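PDB 3DLV: signal recognition particle 19 kDa protein from Pyrococcus furiosus, which probably binds 7S RNA directly and helps the 54 kDa subunit join the archaeal signal recognition particle, which targets nascent membrane proteins to the cytoplasmic membrane. Local coordinates for residues S9-R14 and I27-P32; R3-P8 and M72-S77; G20-R25 and K83-I88. One frame throughout, in Å; residues are numbered along the deposited sequence.

How the contacts relate
Strand 3-6, the long loop after it, strand 69-76 and helix 81-100 supply all six segments. Along the chain contacts 2 and 3 interleave, as do contacts 1 and 3, while contact 1 is nested inside the span closed by contact 2. Centre to centre, contacts 1 and 3 lie about 8 Å apart, contacts 2 and 3 about 12 Å and contacts 1 and 2 about 15 Å. Helix 81-100 links them: it lies on one face of the three-stranded antiparallel sheet at contact 2 and carries the loop of contacts 1 and 3 on its flank. Leu-11 and Leu-85 both touch Val-6, so sheet, loop and helix share one apolar interior.

Contact 1 (S9-R14 and I27-P32)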
ATOM      1  N   SER A   9       1.676  -1.915   5.972  1.00 16.94           N
ATOM      2  CA  SER A   9       3.003  -2.394   6.357  1.00 16.01           C
ATOM      3  C   SER A   9       3.548  -3.433   5.383  1.00 15.91           C
ATOM      4  O   SER A   9       4.759  -3.538   5.206  1.00  8.48           O
ATOM      5  CB  SER A   9       2.991  -2.970   7.775  1.00 16.62           C
ATOM      6  OG  SER A   9       2.846  -1.936   8.727  1.00 20.09           O
ATOM      7  N   GLU A  10       2.650  -4.192   4.754  1.00 12.94           N
ATOM      8  CA  GLU A  10       3.035  -5.242   3.811  1.00 14.79           C
ATOM      9  C   GLU A  10       3.871  -4.752   2.630  1.00 14.66           C
ATOM     10  O   GLU A  10       4.641  -5.518   2.056  1.00 18.08           O
ATOM     11  CB  GLU A  10       1.791  -5.988   3.294  1.00 12.80           C
ATOM     12  CG  GLU A  10       1.163  -6.907   4.329  1.00 19.43           C
ATOM     13  CD  GLU A  10      -0.245  -7.350   3.964  1.00 28.83           C
ATOM     14  OE1 GLU A  10      -0.893  -6.679   3.134  1.00 18.23           O
ATOM     15  OE2 GLU A  10      -0.711  -8.364   4.531  1.00 27.64           O
ATOM     16  N   LEU A  11       3.722  -3.487   2.258  1.00 12.64           N
ATOM     17  CA  LEU A  11       4.475  -2.969   1.113  1.00 14.97           C
ATOM     18  C   LEU A  11       5.314  -1.744   1.475  1.00 16.56           C
ATOM     19  O   LEU A  11       5.635  -0.923   0.621  1.00 17.74           O
ATOM     20  CB  LEU A  11       3.548  -2.672  -0.072  1.00 21.00           C
ATOM     21  CG  LEU A  11       2.381  -1.707   0.114  1.00 14.83           C
ATOM     22  CD1 LEU A  11       2.165  -0.886  -1.157  1.00 33.56           C
ATOM     23  CD2 LEU A  11       1.101  -2.437   0.501  1.00 16.26           C
ATOM     24  N   ASP A  12       5.676  -1.640   2.749  1.00  9.61           N
ATOM     25  CA  ASP A  12       6.392  -0.478   3.257  1.00  8.60           C
ATOM     26  C   ASP A  12       7.895  -0.755   3.315  1.00 12.48           C
ATOM     27  O   ASP A  12       8.357  -1.614   4.081  1.00 14.58           O
ATOM     28  CB  ASP A  12       5.848  -0.095   4.638  1.00 11.28           C
ATOM     29  CG  ASP A  12       6.423   1.219   5.161  1.00 20.02           C
ATOM     30  OD1 ASP A  12       7.378   1.754   4.553  1.00 16.26           O
ATOM     31  OD2 ASP A  12       5.914   1.717   6.186  1.00 21.54           O
ATOM     32  N   SER A  13       8.652  -0.021   2.498  1.00 15.04           N
ATOM     33  CA  SER A  13      10.083  -0.264   2.332  1.00 18.92           C
ATOM     34  C   SER A  13      10.891   0.126   3.561  1.00 15.88           C
ATOM     35  O   SER A  13      12.059  -0.241   3.678  1.00 16.19           O
ATOM     36  CB  SER A  13      10.620   0.479   1.101  1.00 12.70           C
ATOM     37  OG  SER A  13      10.379   1.870   1.206  1.00 15.06           O
ATOM     38  N   ARG A  14      10.267   0.859   4.479  1.00 12.16           N
ATOM     39  CA  ARG A  14      10.932   1.247   5.711  1.00 14.64           C
ATOM     40  C   ARG A  14      11.050   0.071   6.663  1.00 12.24           C
ATOM     41  O   ARG A  14      11.860   0.105   7.585  1.00 12.66           O
ATOM     42  CB  ARG A  14      10.158   2.354   6.423  1.00 23.44           C
ATOM     43  CG  ARG A  14       9.890   3.580   5.584  1.00 31.00           C
ATOM     44  CD  ARG A  14       8.585   4.213   6.021  1.00 41.29           C
ATOM     45  NE  ARG A  14       8.501   4.331   7.470  1.00 48.17           N
ATOM     46  CZ  ARG A  14       7.369   4.248   8.163  1.00 56.26           C
ATOM     47  NH1 ARG A  14       6.222   4.029   7.537  1.00 44.93           N
ATOM     48  NH2 ARG A  14       7.387   4.370   9.484  1.00 86.31           N
ATOM     49  N   ILE A  27      10.907  -2.993  -4.617  1.00 24.58           N
ATOM     50  CA  ILE A  27       9.587  -2.685  -5.165  1.00 21.99           C
ATOM     51  C   ILE A  27       8.760  -1.888  -4.155  1.00 15.39           C
ATOM     52  O   ILE A  27       7.981  -1.013  -4.523  1.00 15.88           O
ATOM     53  CB  ILE A  27       8.843  -3.977  -5.571  1.00 25.72           C
ATOM     54  CG1 ILE A  27       9.621  -4.713  -6.668  1.00 15.84           C
ATOM     55  CG2 ILE A  27       7.422  -3.672  -6.027  1.00 21.36           C
ATOM     56  CD1 ILE A  27       9.128  -6.119  -6.904  1.00 33.05           C
ATOM     57  N   ALA A  28       8.975  -2.169  -2.875  1.00 21.90           N
ATOM     58  CA  ALA A  28       8.252  -1.496  -1.793  1.00 19.72           C
ATOM     59  C   ALA A  28       8.445   0.025  -1.790  1.00 16.76           C
ATOM     60  O   ALA A  28       9.471   0.540  -2.238  1.00 20.36           O
ATOM     61  CB  ALA A  28       8.659  -2.092  -0.444  1.00 14.44           C
ATOM     62  N   VAL A  29       7.455   0.743  -1.273  1.00 19.87           N
ATOM     63  CA  VAL A  29       7.543   2.199  -1.181  1.00 17.27           C
ATOM     64  C   VAL A  29       7.565   2.654   0.276  1.00 16.79           C
ATOM     65  O   VAL A  29       7.053   1.966   1.167  1.00 16.33           O
ATOM     66  CB  VAL A  29       6.378   2.900  -1.917  1.00 23.29           C
ATOM     67  CG1 VAL A  29       6.485   2.701  -3.429  1.00 19.94           C
ATOM     68  CG2 VAL A  29       5.040   2.395  -1.398  1.00 17.08           C
ATOM     69  N   GLU A  30       8.161   3.817   0.512  1.00 18.01           N
ATOM     70  CA  GLU A  30       8.235   4.368   1.860  1.00 19.77           C
ATOM     71  C   GLU A  30       6.894   4.928   2.336  1.00 14.64           C
ATOM     72  O   GLU A  30       6.273   5.740   1.649  1.00 21.46           O
ATOM     73  CB  GLU A  30       9.304   5.459   1.928  1.00 26.64           C
ATOM     74  CG  GLU A  30       9.370   6.146   3.280  1.00 33.12           C
ATOM     75  CD  GLU A  30      10.466   7.183   3.362  1.00 61.39           C
ATOM     76  OE1 GLU A  30      11.173   7.385   2.352  1.00 50.32           O
ATOM     77  OE2 GLU A  30      10.614   7.798   4.439  1.00 59.53           O
ATOM     78  N   SER A  31       6.470   4.497   3.520  1.00 23.49           N
ATOM     79  CA  SER A  31       5.235   4.969   4.159  1.00 22.76           C
ATOM     80  C   SER A  31       4.013   5.008   3.242  1.00 12.84           C
ATOM     81  O   SER A  31       3.469   6.081   2.984  1.00 17.57           O
ATOM     82  CB  SER A  31       5.436   6.361   4.780  1.00 22.93           C
ATOM     83  OG  SER A  31       6.352   6.325   5.860  1.00 43.66           O
ATOM     84  N   PRO A  32       3.562   3.840   2.758  1.00 19.55           N
ATOM     85  CA  PRO A  32       2.357   3.828   1.917  1.00 18.30           C
ATOM     86  C   PRO A  32       1.139   4.255   2.734  1.00 15.94           C
ATOM     87  O   PRO A  32       0.885   3.684   3.794  1.00 16.66           O
ATOM     88  CB  PRO A  32       2.208   2.353   1.506  1.00 23.55           C
ATOM     89  CG  PRO A  32       3.438   1.639   2.016  1.00 23.63           C
ATOM     90  CD  PRO A  32       4.054   2.487   3.073  1.00 15.77           C
TER
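Leu-11, Asp-12 and Ser-13 run beside Ala-28 and Val-29 with their backbones joined at a single bridge, Asp-12 to Val-29. Val-29 N donates to Leu-11 O (3.1 Å), and Ser-13 N donates to Val-29 O (2.9 Å) from well above that carbonyl's plane. The packed part is where Ala-28 and Pro-32 close on the chain of Leu-11 to Ser-13: Ala-28 CB sits 3.4 Å from Leu-11 O and also meets Ser-13 CB, while Leu-11 and Pro-32 pass side by side with their ends pointing opposite ways, CG to CG at 4.0 Å. The Pro-32 ring also crosses the Asp-12 side chain at about a right angle, Pro-32 CD lying 3.4 Å from Asp-12 CG.

Asp-12 holds the turn together. With CG trans to the backbone N (chi1 -173°), its OD1 takes the N-H of Ser-31 at 3.1 Å from one face of the carboxylate and that of Arg-14 from the other, the latter bond closing an Asx turn. OD2 forms a salt bridge to Arg-14 NH1 at 2.7 Å. Two backbone donors and a cation thus hold the carboxylate in place and would probably stabilise its negative charge.

The solvent side is looser. Arg-14 bends at chi2 and chi3, which brings one face of its guanidinium over Ser-31 OG, although the angles there do not make a hydrogen bond. Arg-14 CD rests on Glu-30 CG (3.4 Å), the two chains crossing at about a right angle, yet the Glu-30 carboxylate makes no salt bridge with the guanidinium.

Helix 81-100 backs the inner side: Leu-11 lies on Ile-88 and Ala-89, Arg-93 binds the carbonyl of Ile-27, and Arg-96 binds that of Glu-30. The bridged loop therefore lies against this helix, between the end of strand 3-6 and the start of helix 34-43.

Contact 2 (R3-P8 and M72-S77)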
ATOM      1  N   ARG A   3     -10.279 -12.458  -3.007  1.00 24.19           N
ATOM      2  CA  ARG A   3     -10.489 -11.440  -1.986  1.00 23.35           C
ATOM      3  C   ARG A   3      -9.479 -11.599  -0.859  1.00 19.70           C
ATOM      4  O   ARG A   3      -9.260 -12.701  -0.357  1.00 19.47           O
ATOM      5  CB  ARG A   3     -11.913 -11.504  -1.440  1.00 22.94           C
ATOM      6  CG  ARG A   3     -12.168 -10.566  -0.278  1.00 21.14           C
ATOM      7  CD  ARG A   3     -13.615 -10.633   0.184  1.00 30.62           C
ATOM      8  NE  ARG A   3     -14.537 -10.172  -0.848  1.00 49.39           N
ATOM      9  CZ  ARG A   3     -15.787  -9.781  -0.613  1.00 45.93           C
ATOM     10  NH1 ARG A   3     -16.265  -9.790   0.624  1.00 54.18           N
ATOM     11  NH2 ARG A   3     -16.556  -9.375  -1.612  1.00 53.03           N
ATOM     12  N   PHE A   4      -8.866 -10.488  -0.465  1.00 18.84           N
ATOM     13  CA  PHE A   4      -7.862 -10.495   0.586  1.00 11.70           C
ATOM     14  C   PHE A   4      -7.753  -9.109   1.197  1.00 16.66           C
ATOM     15  O   PHE A   4      -8.341  -8.149   0.691  1.00 10.97           O
ATOM     16  CB  PHE A   4      -6.495 -10.953   0.052  1.00 20.32           C
ATOM     17  CG  PHE A   4      -6.049 -10.225  -1.184  1.00 22.02           C
ATOM     18  CD1 PHE A   4      -6.188 -10.808  -2.433  1.00 25.64           C
ATOM     19  CD2 PHE A   4      -5.483  -8.959  -1.096  1.00 18.51           C
ATOM     20  CE1 PHE A   4      -5.774 -10.140  -3.573  1.00 29.06           C
ATOM     21  CE2 PHE A   4      -5.075  -8.285  -2.224  1.00 18.17           C
ATOM     22  CZ  PHE A   4      -5.218  -8.873  -3.467  1.00 26.90           C
ATOM     23  N   VAL A   5      -7.012  -9.006   2.289  1.00 21.36           N
ATOM     24  CA  VAL A   5      -6.828  -7.721   2.950  1.00 16.94           C
ATOM     25  C   VAL A   5      -5.455  -7.159   2.616  1.00 14.36           C
ATOM     26  O   VAL A   5      -4.485  -7.905   2.497  1.00 19.10           O
ATOM     27  CB  VAL A   5      -6.977  -7.843   4.476  1.00 21.55           C
ATOM     28  CG1 VAL A   5      -6.681  -6.514   5.152  1.00 25.85           C
ATOM     29  CG2 VAL A   5      -8.378  -8.314   4.834  1.00 23.82           C
ATOM     30  N   VAL A   6      -5.390  -5.844   2.441  1.00 14.95           N
ATOM     31  CA  VAL A   6      -4.122  -5.158   2.289  1.00 17.82           C
ATOM     32  C   VAL A   6      -3.851  -4.292   3.512  1.00 19.28           C
ATOM     33  O   VAL A   6      -4.682  -3.482   3.930  1.00 19.73           O
ATOM     34  CB  VAL A   6      -4.046  -4.307   1.008  1.00 17.74           C
ATOM     35  CG1 VAL A   6      -2.712  -3.579   0.961  1.00 18.00           C
ATOM     36  CG2 VAL A   6      -4.229  -5.192  -0.225  1.00 16.32           C
ATOM     37  N   TRP A   7      -2.675  -4.507   4.083  1.00 15.74           N
ATOM     38  CA  TRP A   7      -2.203  -3.816   5.265  1.00 25.54           C
ATOM     39  C   TRP A   7      -0.986  -3.015   4.800  1.00 19.64           C
ATOM     40  O   TRP A   7      -0.052  -3.584   4.246  1.00 18.57           O
ATOM     41  CB  TRP A   7      -1.824  -4.885   6.300  1.00 20.53           C
ATOM     42  CG  TRP A   7      -1.348  -4.397   7.626  1.00 23.25           C
ATOM     43  CD1 TRP A   7      -1.868  -3.373   8.369  1.00 35.56           C
ATOM     44  CD2 TRP A   7      -0.277  -4.948   8.396  1.00 22.60           C
ATOM     45  NE1 TRP A   7      -1.169  -3.243   9.546  1.00 25.39           N
ATOM     46  CE2 TRP A   7      -0.187  -4.196   9.584  1.00 30.70           C
ATOM     47  CE3 TRP A   7       0.621  -5.999   8.188  1.00 25.14           C
ATOM     48  CZ2 TRP A   7       0.772  -4.464  10.565  1.00 31.39           C
ATOM     49  CZ3 TRP A   7       1.573  -6.261   9.163  1.00 27.57           C
ATOM     50  CH2 TRP A   7       1.642  -5.494  10.332  1.00 15.09           C
ATOM     51  N   PRO A   8      -1.003  -1.687   4.993  1.00 18.08           N
ATOM     52  CA  PRO A   8       0.069  -0.840   4.461  1.00 16.99           C
ATOM     53  C   PRO A   8       1.478  -1.327   4.794  1.00 17.05           C
ATOM     54  O   PRO A   8       2.368  -1.158   3.967  1.00 14.80           O
ATOM     55  CB  PRO A   8      -0.189   0.515   5.127  1.00 18.05           C
ATOM     56  CG  PRO A   8      -1.653   0.512   5.408  1.00 20.83           C
ATOM     57  CD  PRO A   8      -2.000  -0.908   5.747  1.00 22.11           C
ATOM     58  N   MET A  72      -6.599  -0.580   6.967  1.00 19.22           N
ATOM     59  CA  MET A  72      -6.771  -1.851   6.267  1.00 19.15           C
ATOM     60  C   MET A  72      -7.678  -1.638   5.061  1.00 13.24           C
ATOM     61  O   MET A  72      -8.634  -0.865   5.123  1.00 14.91           O
ATOM     62  CB  MET A  72      -7.414  -2.895   7.181  1.00 23.52           C
ATOM     63  CG  MET A  72      -6.934  -2.880   8.622  1.00 37.39           C
ATOM     64  SD  MET A  72      -5.279  -3.560   8.872  1.00 50.79           S
ATOM     65  CE  MET A  72      -5.289  -4.848   7.658  1.00  3.75           C
ATOM     66  N   ILE A  73      -7.378  -2.325   3.965  1.00 13.45           N
ATOM     67  CA  ILE A  73      -8.214  -2.269   2.770  1.00 11.71           C
ATOM     68  C   ILE A  73      -8.577  -3.692   2.356  1.00 18.22           C
ATOM     69  O   ILE A  73      -7.692  -4.520   2.153  1.00 19.28           O
ATOM     70  CB  ILE A  73      -7.481  -1.589   1.596  1.00 21.04           C
ATOM     71  CG1 ILE A  73      -7.047  -0.165   1.966  1.00 15.02           C
ATOM     72  CG2 ILE A  73      -8.359  -1.556   0.348  1.00 16.54           C
ATOM     73  CD1 ILE A  73      -5.624  -0.069   2.453  1.00 16.53           C
ATOM     74  N   VAL A  74      -9.870  -3.984   2.251  1.00 14.65           N
ATOM     75  CA  VAL A  74     -10.304  -5.267   1.709  1.00 14.32           C
ATOM     76  C   VAL A  74     -10.542  -5.093   0.211  1.00 12.43           C
ATOM     77  O   VAL A  74     -11.318  -4.237  -0.209  1.00 17.36           O
ATOM     78  CB  VAL A  74     -11.579  -5.796   2.386  1.00 16.07           C
ATOM     79  CG1 VAL A  74     -11.866  -7.231   1.930  1.00 14.53           C
ATOM     80  CG2 VAL A  74     -11.434  -5.731   3.899  1.00 22.60           C
ATOM     81  N   LEU A  75      -9.847  -5.904  -0.577  1.00 15.96           N
ATOM     82  CA  LEU A  75      -9.860  -5.791  -2.029  1.00 16.71           C
ATOM     83  C   LEU A  75     -10.258  -7.106  -2.681  1.00 16.42           C
ATOM     84  O   LEU A  75     -10.071  -8.183  -2.113  1.00 14.93           O
ATOM     85  CB  LEU A  75      -8.457  -5.444  -2.534  1.00 19.23           C
ATOM     86  CG  LEU A  75      -7.846  -4.108  -2.141  1.00 22.96           C
ATOM     87  CD1 LEU A  75      -6.465  -3.996  -2.731  1.00 14.04           C
ATOM     88  CD2 LEU A  75      -8.737  -2.982  -2.630  1.00 30.15           C
ATOM     89  N   GLU A  76     -10.792  -7.011  -3.891  1.00 19.45           N
ATOM     90  CA  GLU A  76     -10.902  -8.174  -4.755  1.00 19.79           C
ATOM     91  C   GLU A  76     -10.081  -7.929  -6.007  1.00 18.60           C
ATOM     92  O   GLU A  76     -10.269  -6.924  -6.684  1.00 19.13           O
ATOM     93  CB  GLU A  76     -12.357  -8.454  -5.118  1.00 20.89           C
ATOM     94  CG  GLU A  76     -13.092  -9.242  -4.058  1.00 33.67           C
ATOM     95  CD  GLU A  76     -14.422  -9.763  -4.545  1.00 41.95           C
ATOM     96  OE1 GLU A  76     -15.050  -9.097  -5.396  1.00 42.07           O
ATOM     97  OE2 GLU A  76     -14.838 -10.839  -4.069  1.00 44.23           O
ATOM     98  N   SER A  77      -9.158  -8.840  -6.301  1.00 17.03           N
ATOM     99  CA  SER A  77      -8.294  -8.691  -7.473  1.00 18.32           C
ATOM    100  C   SER A  77      -8.337  -9.938  -8.344  1.00 24.90           C
ATOM    101  O   SER A  77      -8.518 -11.043  -7.835  1.00 18.03           O
ATOM    102  CB  SER A  77      -6.852  -8.433  -7.036  1.00 15.52           C
ATOM    103  OG  SER A  77      -5.933  -8.779  -8.051  1.00 20.19           O
TER
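The Trp-7 indole meets Met-72 in an oblique Met-aromatic contact, SD 3.5 Å from CD1, the two side chains lying alongside and pointing the same way. Bends at chi2 and chi3 turn the Met-72 chain back so that its methyl CE reaches Trp-7 CB and presses tightly on Val-5 CG1 (3.3 Å). At the Phe-4 ring, Ser-77 CB approaches CZ obliquely at 3.9 Å, while Val-6 CG2 lies at the ring's edge. The Arg-3 guanidinium has Glu-76 OE2 at its edge, near its plane, in a long salt bridge whose bonds from NE and NH2 are both weak; carboxylate and guanidinium are inclined by 65°.

Between these ends the strands run antiparallel. Phe-4 and Leu-75 exchange two backbone bonds, as do Val-6 and Ile-73, where Val-6 N to Ile-73 O is 2.7 Å. Val-6 CG2 also touches Leu-75 CD1 at 3.6 Å.

Strand 69-76 lies in the middle of the sheet, with strand 47-55 on its other side. The face bearing Phe-4, Val-6, Ile-73 and Leu-75 is covered by helices 34-43 and 81-100; the other carries Arg-3, Val-5, Val-74 and Glu-76.

Contact 3 (G20-R25 and K83-I88); sequences GRIVPR and KSLKLI
Leu-85 and Val-23 carry the centre of this contact, with Lys-86 closing its outer margin. Val-23 directs CG2 at the root of the leucine, 3.6 Å from Leu-85 CB, and the two side chains meet at a slant. Farther out, Leu-85 CD1 fits against both branches of Ile-22, CG2 and CD1, each at 4.1 Å. The leucine's CG stands opposite its own carbonyl carbon (chi1 -71°), and chi2 near 180° carries CD1 outward to the isoleucine, which it crosses at about a right angle.

Lys-86 is extended beyond CG, and its aliphatic end passes across the proline ring, CE 3.7 Å from Pro-24 CD. The nearest contacts are all between carbons, and the two segments share no hydrogen bond. The loop has its own polar bracing: Arg-21 NH1 donates to Val-23 O at 3.1 Å, and Arg-21 NE bonds to Leu-15 O.

The backbone carbonyl of Glu-10 takes the N-H groups of Ile-22 and Val-23, tying 20-25 back to 9-14 within the same long loop, while Leu-85 also lies on Val-6. The fold runs beta-alpha-beta-beta-alpha, a three-stranded antiparallel sheet with both helices on one face; in this protein the loop after the first strand packs beside the C-terminal helix.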
ATOM      1  N   GLY A  20       6.697  -7.157   9.068  1.00 13.79           N
ATOM      2  CA  GLY A  20       5.495  -7.249   8.258  1.00 21.09           C
ATOM      3  C   GLY A  20       5.610  -7.048   6.764  1.00 15.60           C
ATOM      4  O   GLY A  20       4.672  -7.357   6.034  1.00 13.70           O
ATOM      5  N   ARG A  21       6.734  -6.520   6.294  1.00 13.67           N
ATOM      6  CA  ARG A  21       6.876  -6.299   4.862  1.00 14.14           C
ATOM      7  C   ARG A  21       6.878  -7.632   4.114  1.00 17.96           C
ATOM      8  O   ARG A  21       7.602  -8.558   4.489  1.00 18.63           O
ATOM      9  CB  ARG A  21       8.135  -5.477   4.540  1.00  9.75           C
ATOM     10  CG  ARG A  21       8.369  -5.292   3.039  1.00 12.83           C
ATOM     11  CD  ARG A  21       9.508  -4.335   2.749  1.00 14.65           C
ATOM     12  NE  ARG A  21      10.727  -4.696   3.463  1.00 16.99           N
ATOM     13  CZ  ARG A  21      11.597  -5.609   3.057  1.00 20.01           C
ATOM     14  NH1 ARG A  21      11.393  -6.268   1.926  1.00 23.00           N
ATOM     15  NH2 ARG A  21      12.676  -5.864   3.786  1.00 29.45           N
ATOM     16  N   ILE A  22       6.053  -7.716   3.070  1.00 13.88           N
ATOM     17  CA  ILE A  22       5.961  -8.887   2.204  1.00 20.14           C
ATOM     18  C   ILE A  22       6.647  -8.627   0.862  1.00 22.56           C
ATOM     19  O   ILE A  22       7.292  -9.509   0.299  1.00 34.82           O
ATOM     20  CB  ILE A  22       4.485  -9.218   1.898  1.00 24.35           C
ATOM     21  CG1 ILE A  22       3.759  -9.706   3.149  1.00 31.41           C
ATOM     22  CG2 ILE A  22       4.379 -10.239   0.775  1.00 46.16           C
ATOM     23  CD1 ILE A  22       2.295 -10.042   2.893  1.00 24.13           C
ATOM     24  N   VAL A  23       6.492  -7.407   0.356  1.00 16.86           N
ATOM     25  CA  VAL A  23       6.966  -7.028  -0.975  1.00 20.27           C
ATOM     26  C   VAL A  23       8.486  -6.852  -0.993  1.00 26.88           C
ATOM     27  O   VAL A  23       9.062  -6.311  -0.050  1.00 19.42           O
ATOM     28  CB  VAL A  23       6.279  -5.725  -1.440  1.00 22.94           C
ATOM     29  CG1 VAL A  23       6.823  -5.264  -2.773  1.00 19.51           C
ATOM     30  CG2 VAL A  23       4.772  -5.924  -1.521  1.00 31.35           C
ATOM     31  N   PRO A  24       9.148  -7.326  -2.065  1.00 23.88           N
ATOM     32  CA  PRO A  24      10.608  -7.190  -2.165  1.00 23.93           C
ATOM     33  C   PRO A  24      11.059  -5.756  -1.913  1.00 18.67           C
ATOM     34  O   PRO A  24      10.381  -4.826  -2.330  1.00 21.57           O
ATOM     35  CB  PRO A  24      10.891  -7.582  -3.620  1.00 24.34           C
ATOM     36  CG  PRO A  24       9.799  -8.541  -3.959  1.00 27.13           C
ATOM     37  CD  PRO A  24       8.579  -8.058  -3.211  1.00 21.38           C
ATOM     38  N   ARG A  25      12.203  -5.583  -1.258  1.00 16.51           N
ATOM     39  CA  ARG A  25      12.660  -4.260  -0.837  1.00 17.23           C
ATOM     40  C   ARG A  25      12.677  -3.210  -1.951  1.00 23.06           C
ATOM     41  O   ARG A  25      12.296  -2.062  -1.735  1.00 25.90           O
ATOM     42  CB  ARG A  25      14.043  -4.358  -0.181  1.00 35.55           C
ATOM     43  CG  ARG A  25      15.139  -4.842  -1.119  1.00 50.83           C
ATOM     44  CD  ARG A  25      16.482  -4.926  -0.411  1.00 78.27           C
ATOM     45  NE  ARG A  25      16.517  -6.006   0.568  1.00 56.28           N
ATOM     46  CZ  ARG A  25      17.109  -7.180   0.369  1.00 87.21           C
ATOM     47  NH1 ARG A  25      17.727  -7.429  -0.779  1.00 67.19           N
ATOM     48  NH2 ARG A  25      17.086  -8.104   1.319  1.00 86.34           N
ATOM     49  N   LYS A  83       1.299 -10.766  -6.189  1.00 22.61           N
ATOM     50  CA  LYS A  83       1.354  -9.989  -7.430  1.00 23.79           C
ATOM     51  C   LYS A  83       0.558  -8.682  -7.327  1.00 21.64           C
ATOM     52  O   LYS A  83       0.982  -7.636  -7.830  1.00 13.70           O
ATOM     53  CB  LYS A  83       0.833 -10.819  -8.611  1.00 24.25           C
ATOM     54  CG  LYS A  83       0.835 -10.072  -9.939  1.00 21.77           C
ATOM     55  CD  LYS A  83       0.391 -10.958 -11.092  1.00 32.68           C
ATOM     56  CE  LYS A  83       1.371 -12.104 -11.324  1.00 47.65           C
ATOM     57  NZ  LYS A  83       0.889 -13.075 -12.357  1.00 40.55           N
ATOM     58  N   SER A  84      -0.606  -8.745  -6.686  1.00 14.99           N
ATOM     59  CA  SER A  84      -1.413  -7.548  -6.482  1.00 15.70           C
ATOM     60  C   SER A  84      -0.649  -6.489  -5.684  1.00  9.66           C
ATOM     61  O   SER A  84      -0.697  -5.304  -6.012  1.00 14.08           O
ATOM     62  CB  SER A  84      -2.723  -7.912  -5.779  1.00 13.79           C
ATOM     63  OG  SER A  84      -3.507  -8.748  -6.616  1.00 17.81           O
ATOM     64  N   LEU A  85       0.034  -6.921  -4.629  1.00 13.39           N
ATOM     65  CA  LEU A  85       0.809  -6.017  -3.780  1.00 15.14           C
ATOM     66  C   LEU A  85       1.943  -5.357  -4.546  1.00 10.16           C
ATOM     67  O   LEU A  85       2.218  -4.177  -4.366  1.00 15.34           O
ATOM     68  CB  LEU A  85       1.397  -6.764  -2.583  1.00 12.08           C
ATOM     69  CG  LEU A  85       0.419  -7.208  -1.499  1.00 18.67           C
ATOM     70  CD1 LEU A  85       1.156  -7.970  -0.404  1.00 29.09           C
ATOM     71  CD2 LEU A  85      -0.298  -6.008  -0.936  1.00 18.34           C
ATOM     72  N   LYS A  86       2.612  -6.134  -5.386  1.00 12.48           N
ATOM     73  CA  LYS A  86       3.681  -5.594  -6.223  1.00 16.03           C
ATOM     74  C   LYS A  86       3.170  -4.543  -7.194  1.00 16.23           C
ATOM     75  O   LYS A  86       3.810  -3.511  -7.374  1.00 15.18           O
ATOM     76  CB  LYS A  86       4.414  -6.712  -6.973  1.00 17.38           C
ATOM     77  CG  LYS A  86       5.114  -7.685  -6.027  1.00 30.36           C
ATOM     78  CD  LYS A  86       5.890  -8.775  -6.758  1.00 76.44           C
ATOM     79  CE  LYS A  86       6.506  -9.763  -5.769  1.00 20.71           C
ATOM     80  NZ  LYS A  86       7.322 -10.799  -6.456  1.00 64.14           N
ATOM     81  N   LEU A  87       2.017  -4.799  -7.813  1.00 10.81           N
ATOM     82  CA  LEU A  87       1.416  -3.830  -8.738  1.00 16.55           C
ATOM     83  C   LEU A  87       0.989  -2.558  -8.015  1.00  8.64           C
ATOM     84  O   LEU A  87       1.153  -1.453  -8.535  1.00 10.34           O
ATOM     85  CB  LEU A  87       0.211  -4.435  -9.452  1.00 13.09           C
ATOM     86  CG  LEU A  87       0.504  -5.645 -10.339  1.00 13.10           C
ATOM     87  CD1 LEU A  87      -0.796  -6.339 -10.745  1.00 16.20           C
ATOM     88  CD2 LEU A  87       1.308  -5.223 -11.562  1.00 20.74           C
ATOM     89  N   ILE A  88       0.435  -2.723  -6.816  1.00 12.04           N
ATOM     90  CA  ILE A  88       0.018  -1.591  -6.006  1.00  9.81           C
ATOM     91  C   ILE A  88       1.225  -0.709  -5.647  1.00 11.35           C
ATOM     92  O   ILE A  88       1.196   0.510  -5.826  1.00 11.06           O
ATOM     93  CB  ILE A  88      -0.714  -2.075  -4.729  1.00 11.63           C
ATOM     94  CG1 ILE A  88      -2.094  -2.630  -5.095  1.00 11.37           C
ATOM     95  CG2 ILE A  88      -0.846  -0.942  -3.721  1.00 15.26           C
ATOM     96  CD1 ILE A  88      -2.863  -3.234  -3.927  1.00 10.79           C
TER